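PDB 3CIN: Myo-inositol-1-phosphate synthase-related protein from Thermotoga maritima MSB8, which binds nicotinamide-adenine-dinucleotide through a Rossmann-type parallel sheet, its precise biological role being unassigned. Local coordinates for residues A[19-24]-A[61-66]; A[139-144]-A[189-194]; A[170-175]-A[195-200]. All blocks are in the same frame, centred on the assembly; numbering follows the deposited sequence.

Contact 1: residues A[19-24]-A[61-66]. With NAD (nicotinamide-adenine-dinucleotide), chain F.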
# COMPACT_ATOMS: atom_id res chain seq x y z
N LEU A 19 -6.27 18.52 -31.83
CA LEU A 19 -4.85 18.58 -32.21
C LEU A 19 -4.16 17.45 -31.45
O LEU A 19 -4.08 17.49 -30.23
CB LEU A 19 -4.25 19.93 -31.86
CG LEU A 19 -4.99 21.15 -32.39
CD1 LEU A 19 -4.34 22.39 -31.76
CD2 LEU A 19 -5.03 21.18 -33.90
N GLY A 20 -3.73 16.44 -32.20
CA GLY A 20 -2.91 15.32 -31.70
C GLY A 20 -3.80 14.12 -31.47
O GLY A 20 -4.41 14.01 -30.37
N GLN A 21 -3.88 13.24 -32.45
CA GLN A 21 -4.83 12.10 -32.41
C GLN A 21 -4.20 10.83 -31.82
O GLN A 21 -3.93 9.86 -32.52
CB GLN A 21 -5.45 11.81 -33.79
CG GLN A 21 -6.67 10.89 -33.70
CD GLN A 21 -7.80 11.48 -32.90
OE1 GLN A 21 -8.16 12.62 -33.09
NE2 GLN A 21 -8.34 10.70 -31.95
N GLY A 22 -3.92 10.89 -30.51
CA GLY A 22 -3.33 9.76 -29.80
C GLY A 22 -4.30 9.12 -28.80
O GLY A 22 -5.51 9.04 -29.04
N TYR A 23 -3.77 8.66 -27.69
CA TYR A 23 -4.57 7.92 -26.72
C TYR A 23 -5.66 8.76 -26.10
O TYR A 23 -6.82 8.33 -26.10
CB TYR A 23 -3.69 7.35 -25.62
CG TYR A 23 -3.96 5.90 -25.34
CD1 TYR A 23 -5.25 5.46 -25.07
CD2 TYR A 23 -2.92 4.98 -25.31
CE1 TYR A 23 -5.50 4.10 -24.78
CE2 TYR A 23 -3.16 3.65 -25.06
CZ TYR A 23 -4.44 3.21 -24.77
OH TYR A 23 -4.67 1.86 -24.50
N VAL A 24 -5.31 9.92 -25.57
CA VAL A 24 -6.36 10.80 -24.96
C VAL A 24 -7.43 11.16 -25.94
O VAL A 24 -8.65 10.99 -25.70
CB VAL A 24 -5.77 12.06 -24.31
CG1 VAL A 24 -6.83 13.02 -23.86
CG2 VAL A 24 -4.89 11.65 -23.08
N VAL A 61 -15.26 17.95 -35.81
CA VAL A 61 -15.08 18.43 -37.19
C VAL A 61 -13.68 18.28 -37.78
O VAL A 61 -13.46 18.51 -38.97
CB VAL A 61 -15.56 19.91 -37.33
CG1 VAL A 61 -17.01 19.98 -36.90
CG2 VAL A 61 -14.66 20.85 -36.49
N GLY A 62 -12.71 17.88 -36.98
CA GLY A 62 -11.37 17.77 -37.50
C GLY A 62 -10.41 17.18 -36.52
O GLY A 62 -10.66 17.22 -35.32
N SER A 63 -9.34 16.61 -37.06
CA SER A 63 -8.29 16.02 -36.28
C SER A 63 -6.97 16.20 -37.01
O SER A 63 -6.87 15.90 -38.18
CB SER A 63 -8.58 14.53 -36.07
OG SER A 63 -7.60 13.90 -35.30
N TYR A 64 -5.98 16.71 -36.30
CA TYR A 64 -4.63 16.95 -36.85
C TYR A 64 -3.57 16.11 -36.15
O TYR A 64 -3.62 15.88 -34.94
CB TYR A 64 -4.26 18.43 -36.69
CG TYR A 64 -4.93 19.30 -37.74
CD1 TYR A 64 -6.29 19.52 -37.69
CD2 TYR A 64 -4.20 19.90 -38.77
CE1 TYR A 64 -6.93 20.27 -38.65
CE2 TYR A 64 -4.84 20.66 -39.72
CZ TYR A 64 -6.20 20.83 -39.67
OH TYR A 64 -6.84 21.59 -40.63
N ASP A 65 -2.59 15.68 -36.93
CA ASP A 65 -1.44 14.98 -36.39
C ASP A 65 -0.20 15.31 -37.24
O ASP A 65 -0.29 16.07 -38.22
CB ASP A 65 -1.71 13.45 -36.32
CG ASP A 65 -1.08 12.79 -35.12
OD1 ASP A 65 0.16 12.61 -35.15
OD2 ASP A 65 -1.81 12.48 -34.14
N VAL A 66 0.93 14.76 -36.83
CA VAL A 66 2.15 14.87 -37.58
C VAL A 66 2.70 13.50 -37.91
O VAL A 66 3.66 13.41 -38.63
CB VAL A 66 3.21 15.72 -36.85
CG1 VAL A 66 2.72 17.17 -36.76
CG2 VAL A 66 3.49 15.16 -35.52
PA NAD F . -0.06 10.15 -27.19
O1A NAD F . -0.81 8.84 -27.20
O2A NAD F . 1.37 9.97 -27.59
O5B NAD F . -0.75 11.03 -28.29
C5B NAD F . -0.14 12.24 -28.74
C4B NAD F . -0.54 12.43 -30.20
O4B NAD F . -0.15 13.73 -30.61
C3B NAD F . 0.09 11.44 -31.17
O3B NAD F . -0.86 10.96 -32.11
C2B NAD F . 1.15 12.28 -31.88
O2B NAD F . 1.53 11.73 -33.11
C1B NAD F . 0.46 13.62 -31.92
N9A NAD F . 1.34 14.78 -32.10
C8A NAD F . 2.59 14.92 -31.49
N7A NAD F . 3.02 16.19 -31.80
C5A NAD F . 2.07 16.79 -32.59
C6A NAD F . 2.03 18.02 -33.25
N6A NAD F . 3.02 18.96 -33.13
N1A NAD F . 0.88 18.33 -33.94
C2A NAD F . -0.16 17.41 -34.03
N3A NAD F . -0.10 16.16 -33.45
C4A NAD F . 1.02 15.88 -32.75
O3 NAD F . -0.20 10.87 -25.80
PN NAD F . -1.50 10.90 -24.90
O1N NAD F . -1.33 9.89 -23.81
O2N NAD F . -2.73 10.97 -25.75
O5D NAD F . -1.32 12.30 -24.17
C5D NAD F . -1.55 13.50 -24.87
C4D NAD F . -1.08 14.71 -24.07
O4D NAD F . -1.90 14.85 -22.94
C3D NAD F . 0.36 14.67 -23.59
O3D NAD F . 0.95 15.99 -23.65
C2D NAD F . 0.18 14.31 -22.12
O2D NAD F . 1.25 14.80 -21.31
C1D NAD F . -1.09 15.07 -21.82
N1N NAD F . -1.77 14.58 -20.62
C2N NAD F . -2.19 13.31 -20.56
C3N NAD F . -2.87 12.95 -19.37
C7N NAD F . -3.57 11.67 -19.37
O7N NAD F . -3.40 10.89 -20.48
N7N NAD F . -4.33 11.32 -18.32
C4N NAD F . -3.07 13.84 -18.33
C5N NAD F . -2.61 15.12 -18.41
C6N NAD F . -1.97 15.48 -19.60
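Asp65 OD2 is gripped by two donors, one from the protein and one from the ligand: it accepts the backbone N-H of Gln21 (N to OD2, 2.8 Å) and the ribose hydroxyl NAD O3B (2.7 Å to OD2). This is the dinucleotide site of a Rossmann fold, in which the glycine-rich turn after strand 14-19 meets the acidic end of the neighbouring parallel strand, 58-65. The second carboxylate oxygen, Asp65 OD1, takes the other ribose hydroxyl, with NAD O2B at 2.6 Å, and also the backbone N of Val66 and of Asp67. With both oxygens engaged, rotation of the carboxylate should be well restrained. The Gln21 N-H reaches OD2 on its anti side, 22° out of the carboxylate plane.

Next to this carboxylate, Gly20 N donates to Tyr64 O over 2.8 Å, continuing the parallel pairing of Leu19 with Tyr64, whose side chains lie alongside each other on one face of the sheet. Gly20 CA lies against the adenosine ribose, 3.4 Å from NAD O4B, where there is no room for a side chain. Gly22 is the N-cap of helix 23-36, and the next two amides, of Tyr23 and Val24, each bind a different phosphate.

Gln21 bends at its second torsion (chi2 63°), which swings its amide back beside the strand; there Ser63 OG donates to Gln21 OE1 over 2.6 Å.

Contact 2: residues A[139-144]-A[189-194]; sequences IVNTCT and AAFVNV. With NAD (nicotinamide-adenine-dinucleotide), chain F.
Ile139 and Phe191, paired in register on adjacent parallel strands, open the tightly packed part of this contact. Ile139 N donates to Ala190 O and Ile139 O accepts from Val192 N, both at 2.8 Å; Asn141 N then donates to Val192 O. The short strand axes lie 4.7 Å apart and run 14° from parallel. Phe191 CG is anti to its own backbone nitrogen (chi1 -175°), which lays the ring along the sheet towards strand 138-141: CD1 packs obliquely on Ile139 CG2 at 3.9 Å, and CZ reaches Asn141 CB at 3.8 Å. Leu19 and Ala179 close round the same apolar patch.

Further on, the same face turns polar. Asn141 and Asn193 stand side by side with nearly coplanar amides, 8° apart, and Asn141 ND2 donates to Asn193 OD1 over 2.9 Å. These buried groups are well supplied with partners: Asn141 ND2 also meets Thr172 OG1, Asn193 ND2 binds Asp219, and Asn141 OD1 accepts Cys143 N in an Asx turn that bends the chain out of its strand. The close fit ends with Val194, whose CG2 lies 3.3 Å from Asn141 O and packs on Thr142 CG2.

Past Thr142 the two segments part: Cys143 and Thr144 make no contact with segment 189-194 and line the ligand instead. Cys143 O accepts the hydroxyl NAD O3D over 2.8 Å, while Thr144 OG1 lies beside the adenine carbon C8A. Strands that pack closely in mid-sheet and give way to ligand-binding loops at their C-terminal ends are the hallmark of a Rossmann-type nucleotide site.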
# COMPACT_ATOMS: atom_id res chain seq x y z
N ILE A 139 -11.10 24.20 -29.91
CA ILE A 139 -9.91 23.49 -30.36
C ILE A 139 -9.28 22.86 -29.14
O ILE A 139 -9.01 23.58 -28.18
CB ILE A 139 -8.91 24.44 -31.07
CG1 ILE A 139 -9.53 25.00 -32.34
CG2 ILE A 139 -7.55 23.72 -31.44
CD1 ILE A 139 -8.79 26.19 -32.86
N VAL A 140 -9.06 21.54 -29.19
CA VAL A 140 -8.51 20.77 -28.06
C VAL A 140 -7.09 20.32 -28.36
O VAL A 140 -6.86 19.67 -29.39
CB VAL A 140 -9.41 19.54 -27.73
CG1 VAL A 140 -8.77 18.63 -26.69
CG2 VAL A 140 -10.81 20.01 -27.20
N ASN A 141 -6.16 20.61 -27.45
CA ASN A 141 -4.78 20.31 -27.64
C ASN A 141 -4.44 19.08 -26.80
O ASN A 141 -4.37 19.15 -25.56
CB ASN A 141 -3.87 21.47 -27.25
CG ASN A 141 -2.45 21.09 -27.34
OD1 ASN A 141 -2.11 20.22 -28.16
ND2 ASN A 141 -1.59 21.70 -26.51
N THR A 142 -4.26 17.94 -27.49
CA THR A 142 -3.80 16.68 -26.88
C THR A 142 -2.46 16.15 -27.52
O THR A 142 -2.27 14.90 -27.68
CB THR A 142 -4.92 15.60 -26.89
OG1 THR A 142 -5.49 15.52 -28.20
CG2 THR A 142 -6.09 15.98 -25.92
N CYS A 143 -1.59 17.09 -27.93
CA CYS A 143 -0.30 16.78 -28.54
C CYS A 143 0.72 16.26 -27.52
O CYS A 143 0.57 16.48 -26.33
CB CYS A 143 0.31 18.00 -29.25
SG CYS A 143 -0.63 18.49 -30.69
N THR A 144 1.75 15.57 -28.01
CA THR A 144 2.89 15.06 -27.26
C THR A 144 3.47 16.14 -26.35
O THR A 144 3.58 17.29 -26.72
CB THR A 144 3.98 14.57 -28.25
OG1 THR A 144 3.47 13.48 -29.04
CG2 THR A 144 5.29 14.15 -27.58
N ALA A 189 -13.69 31.84 -30.53
CA ALA A 189 -13.48 30.41 -30.40
C ALA A 189 -12.81 30.15 -29.07
O ALA A 189 -12.53 31.10 -28.32
CB ALA A 189 -12.63 29.90 -31.56
N ALA A 190 -12.57 28.88 -28.76
CA ALA A 190 -11.97 28.49 -27.50
C ALA A 190 -10.87 27.50 -27.78
O ALA A 190 -10.92 26.70 -28.76
CB ALA A 190 -13.03 27.90 -26.53
N PHE A 191 -9.85 27.54 -26.92
CA PHE A 191 -8.69 26.67 -27.03
C PHE A 191 -8.53 26.00 -25.66
O PHE A 191 -8.40 26.69 -24.64
CB PHE A 191 -7.46 27.49 -27.36
CG PHE A 191 -6.21 26.68 -27.61
CD1 PHE A 191 -5.97 26.13 -28.87
CD2 PHE A 191 -5.27 26.47 -26.61
CE1 PHE A 191 -4.83 25.35 -29.11
CE2 PHE A 191 -4.08 25.74 -26.86
CZ PHE A 191 -3.86 25.18 -28.13
N VAL A 192 -8.56 24.67 -25.66
CA VAL A 192 -8.42 23.86 -24.41
C VAL A 192 -7.08 23.17 -24.38
O VAL A 192 -6.82 22.29 -25.15
CB VAL A 192 -9.59 22.83 -24.30
CG1 VAL A 192 -9.47 21.97 -23.06
CG2 VAL A 192 -10.93 23.55 -24.32
N ASN A 193 -6.22 23.56 -23.46
CA ASN A 193 -4.89 23.03 -23.39
C ASN A 193 -4.74 22.11 -22.22
O ASN A 193 -4.62 22.56 -21.10
CB ASN A 193 -3.87 24.16 -23.21
CG ASN A 193 -2.45 23.65 -23.19
OD1 ASN A 193 -2.18 22.68 -23.87
ND2 ASN A 193 -1.61 24.20 -22.35
N VAL A 194 -4.76 20.83 -22.50
CA VAL A 194 -4.65 19.85 -21.42
C VAL A 194 -3.26 19.28 -21.26
O VAL A 194 -3.12 18.35 -20.50
CB VAL A 194 -5.75 18.76 -21.49
CG1 VAL A 194 -7.11 19.40 -21.12
CG2 VAL A 194 -5.77 18.07 -22.82
PA NAD F . -0.06 10.15 -27.19
O1A NAD F . -0.81 8.84 -27.20
O2A NAD F . 1.37 9.97 -27.59
O5B NAD F . -0.75 11.03 -28.29
C5B NAD F . -0.14 12.24 -28.74
C4B NAD F . -0.54 12.43 -30.20
O4B NAD F . -0.15 13.73 -30.61
C3B NAD F . 0.09 11.44 -31.17
O3B NAD F . -0.86 10.96 -32.11
C2B NAD F . 1.15 12.28 -31.88
O2B NAD F . 1.53 11.73 -33.11
C1B NAD F . 0.46 13.62 -31.92
N9A NAD F . 1.34 14.78 -32.10
C8A NAD F . 2.59 14.92 -31.49
N7A NAD F . 3.02 16.19 -31.80
C5A NAD F . 2.07 16.79 -32.59
C6A NAD F . 2.03 18.02 -33.25
N6A NAD F . 3.02 18.96 -33.13
N1A NAD F . 0.88 18.33 -33.94
C2A NAD F . -0.16 17.41 -34.03
N3A NAD F . -0.10 16.16 -33.45
C4A NAD F . 1.02 15.88 -32.75
O3 NAD F . -0.20 10.87 -25.80
PN NAD F . -1.50 10.90 -24.90
O1N NAD F . -1.33 9.89 -23.81
O2N NAD F . -2.73 10.97 -25.75
O5D NAD F . -1.32 12.30 -24.17
C5D NAD F . -1.55 13.50 -24.87
C4D NAD F . -1.08 14.71 -24.07
O4D NAD F . -1.90 14.85 -22.94
C3D NAD F . 0.36 14.67 -23.59
O3D NAD F . 0.95 15.99 -23.65
C2D NAD F . 0.18 14.31 -22.12
O2D NAD F . 1.25 14.80 -21.31
C1D NAD F . -1.09 15.07 -21.82
N1N NAD F . -1.77 14.58 -20.62
C2N NAD F . -2.19 13.31 -20.56
C3N NAD F . -2.87 12.95 -19.37
C7N NAD F . -3.57 11.67 -19.37
O7N NAD F . -3.40 10.89 -20.48
N7N NAD F . -4.33 11.32 -18.32
C4N NAD F . -3.07 13.84 -18.33
C5N NAD F . -2.61 15.12 -18.41
C6N NAD F . -1.97 15.48 -19.60

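Contact 3: residues A[170-175]-A[195-200]; sequences TATQVY and IPTFIA. With NAD (nicotinamide-adenine-dinucleotide), chain F.
Thr170 comes first, its OG1 4.1 Å from Thr197 CG2 as the two side chains pass in opposite directions. It is the N-cap of helix 171-186 and forms a capping box with Gln173: Thr170 N donates to Gln173 OE1 over 2.9 Å, while the return bond from Gln173 N to Thr170 OG1 is weak. Glu146, from outside both segments, hydrogen-bonds the hydroxyls of Thr170, Thr172 and Thr197, tying helix start to loop.

Thr172 carries most of the packing. Its OG1, hydrogen-bonded to Glu146 and to Asn141 ND2, lies 3.2 Å from Ile195 CD1, a close approach. With OG1 beside the backbone N (chi1 -63°), the methyl CG2 is left anti to that nitrogen and faces the loop, meeting Ile199 CG1 at 3.7 Å and Thr197 CG2 at 4.1 Å.

Gln173 follows, crossing Thr197 at about a right angle. Its extended chain brings NE2 to a water at 2.9 Å, which in turn donates to Phe198 O, so a solvent molecule joins helix and loop where no direct polar bond does.

Tyr175 ends the segment away from the loop, its OH donating to adenine NAD N1A over 2.6 Å, with N1A at the edge of the ring and in its plane. Ile195 meanwhile touches the ribose hydroxyl NAD O3D through CG2. A capped helix start and the loop after strand 189-193 thus form adjoining walls of the dinucleotide pocket.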
# COMPACT_ATOMS: atom_id res chain seq x y z
N THR A 170 7.38 25.80 -29.55
CA THR A 170 6.82 24.46 -29.60
C THR A 170 5.54 24.46 -30.43
O THR A 170 4.93 25.50 -30.71
CB THR A 170 6.48 23.93 -28.21
OG1 THR A 170 5.36 24.65 -27.68
CG2 THR A 170 7.73 24.01 -27.31
N ALA A 171 5.08 23.26 -30.77
CA ALA A 171 3.87 23.14 -31.59
C ALA A 171 2.66 23.76 -30.91
O ALA A 171 1.89 24.45 -31.54
CB ALA A 171 3.59 21.67 -31.94
N THR A 172 2.45 23.46 -29.64
CA THR A 172 1.32 24.01 -28.89
C THR A 172 1.36 25.54 -28.90
O THR A 172 0.29 26.19 -29.04
CB THR A 172 1.34 23.51 -27.42
OG1 THR A 172 1.18 22.07 -27.41
CG2 THR A 172 0.29 24.21 -26.59
N GLN A 173 2.56 26.14 -28.81
CA GLN A 173 2.66 27.61 -28.87
C GLN A 173 2.20 28.12 -30.24
O GLN A 173 1.51 29.10 -30.33
CB GLN A 173 4.05 28.06 -28.53
CG GLN A 173 4.38 27.79 -27.06
CD GLN A 173 5.86 28.08 -26.74
OE1 GLN A 173 6.75 27.82 -27.56
NE2 GLN A 173 6.14 28.59 -25.51
N VAL A 174 2.59 27.44 -31.31
CA VAL A 174 2.19 27.82 -32.66
C VAL A 174 0.69 27.59 -32.84
O VAL A 174 -0.03 28.47 -33.41
CB VAL A 174 3.00 27.03 -33.70
CG1 VAL A 174 2.47 27.35 -35.12
CG2 VAL A 174 4.51 27.37 -33.60
N TYR A 175 0.19 26.46 -32.37
CA TYR A 175 -1.26 26.20 -32.46
C TYR A 175 -2.16 27.21 -31.71
O TYR A 175 -3.18 27.63 -32.25
CB TYR A 175 -1.60 24.81 -32.02
CG TYR A 175 -1.14 23.68 -32.88
CD1 TYR A 175 -1.32 23.67 -34.27
CD2 TYR A 175 -0.56 22.54 -32.31
CE1 TYR A 175 -0.96 22.59 -35.03
CE2 TYR A 175 -0.20 21.45 -33.08
CZ TYR A 175 -0.39 21.48 -34.45
OH TYR A 175 0.03 20.41 -35.22
N ILE A 195 -2.25 19.85 -21.92
CA ILE A 195 -0.84 19.45 -21.74
C ILE A 195 -0.08 20.51 -20.93
O ILE A 195 -0.64 21.57 -20.62
CB ILE A 195 -0.18 19.07 -23.12
CG1 ILE A 195 0.40 20.28 -23.84
CG2 ILE A 195 -1.19 18.34 -24.02
CD1 ILE A 195 1.40 19.92 -24.99
N PRO A 196 1.15 20.16 -20.46
CA PRO A 196 1.86 21.04 -19.54
C PRO A 196 2.28 22.40 -20.03
O PRO A 196 2.44 23.33 -19.24
CB PRO A 196 3.05 20.18 -19.08
CG PRO A 196 2.70 18.79 -19.36
CD PRO A 196 1.81 18.85 -20.59
N THR A 197 2.49 22.54 -21.33
CA THR A 197 3.01 23.78 -21.88
C THR A 197 2.18 24.95 -21.46
O THR A 197 0.95 24.92 -21.53
CB THR A 197 3.00 23.69 -23.42
OG1 THR A 197 3.88 22.63 -23.83
CG2 THR A 197 3.36 25.05 -24.08
N PHE A 198 2.83 25.99 -20.95
CA PHE A 198 2.10 27.17 -20.52
C PHE A 198 1.41 27.89 -21.70
O PHE A 198 2.05 28.31 -22.67
CB PHE A 198 3.03 28.21 -19.89
CG PHE A 198 3.53 27.87 -18.50
CD1 PHE A 198 3.41 26.64 -17.90
CD2 PHE A 198 4.20 28.87 -17.79
CE1 PHE A 198 3.92 26.44 -16.63
CE2 PHE A 198 4.70 28.64 -16.57
CZ PHE A 198 4.57 27.45 -16.00
N ILE A 199 0.08 27.96 -21.63
CA ILE A 199 -0.71 28.79 -22.52
C ILE A 199 -1.61 29.70 -21.64
O ILE A 199 -1.45 30.95 -21.57
CB ILE A 199 -1.49 27.94 -23.53
CG1 ILE A 199 -0.53 27.14 -24.42
CG2 ILE A 199 -2.40 28.87 -24.37
CD1 ILE A 199 0.39 27.97 -25.33
N ALA A 200 -2.50 29.07 -20.86
CA ALA A 200 -3.25 29.82 -19.84
C ALA A 200 -2.37 30.55 -18.81
O ALA A 200 -2.69 31.62 -18.34
CB ALA A 200 -4.31 28.94 -19.15
PA NAD F . -0.06 10.15 -27.19
O1A NAD F . -0.81 8.84 -27.20
O2A NAD F . 1.37 9.97 -27.59
O5B NAD F . -0.75 11.03 -28.29
C5B NAD F . -0.14 12.24 -28.74
C4B NAD F . -0.54 12.43 -30.20
O4B NAD F . -0.15 13.73 -30.61
C3B NAD F . 0.09 11.44 -31.17
O3B NAD F . -0.86 10.96 -32.11
C2B NAD F . 1.15 12.28 -31.88
O2B NAD F . 1.53 11.73 -33.11
C1B NAD F . 0.46 13.62 -31.92
N9A NAD F . 1.34 14.78 -32.10
C8A NAD F . 2.59 14.92 -31.49
N7A NAD F . 3.02 16.19 -31.80
C5A NAD F . 2.07 16.79 -32.59
C6A NAD F . 2.03 18.02 -33.25
N6A NAD F . 3.02 18.96 -33.13
N1A NAD F . 0.88 18.33 -33.94
C2A NAD F . -0.16 17.41 -34.03
N3A NAD F . -0.10 16.16 -33.45
C4A NAD F . 1.02 15.88 -32.75
O3 NAD F . -0.20 10.87 -25.80
PN NAD F . -1.50 10.90 -24.90
O1N NAD F . -1.33 9.89 -23.81
O2N NAD F . -2.73 10.97 -25.75
O5D NAD F . -1.32 12.30 -24.17
C5D NAD F . -1.55 13.50 -24.87
C4D NAD F . -1.08 14.71 -24.07
O4D NAD F . -1.90 14.85 -22.94
C3D NAD F . 0.36 14.67 -23.59
O3D NAD F . 0.95 15.99 -23.65
C2D NAD F . 0.18 14.31 -22.12
O2D NAD F . 1.25 14.80 -21.31
C1D NAD F . -1.09 15.07 -21.82
N1N NAD F . -1.77 14.58 -20.62
C2N NAD F . -2.19 13.31 -20.56
C3N NAD F . -2.87 12.95 -19.37
C7N NAD F . -3.57 11.67 -19.37
O7N NAD F . -3.40 10.89 -20.48
N7N NAD F . -4.33 11.32 -18.32
C4N NAD F . -3.07 13.84 -18.33
C5N NAD F . -2.61 15.12 -18.41
C6N NAD F . -1.97 15.48 -19.60
O HOH W 1 4.30 29.48 -23.51

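The three contacts line one NAD pocket at the C-terminal end of the parallel sheet. Contacts 1 and 2 have centres about 10 Å apart and share the sheet: Leu19 N lies 2.8 Å from Val140 O, and Leu19 O the same distance from Thr142 N. Contacts 2 and 3, with centres about 9 Å apart, also touch where Cys143 O lies 3.5 Å from Ile195 CG2. Contacts 1 and 3 stand farther apart, about 15 Å between centres, yet all three converge on the adenine: Val66 lies against one face, Cys143 SG against the other, and Tyr175 at its edge. The magnesium ion is more distant, about 11 Å from the side chains of Asn193 and Ile199.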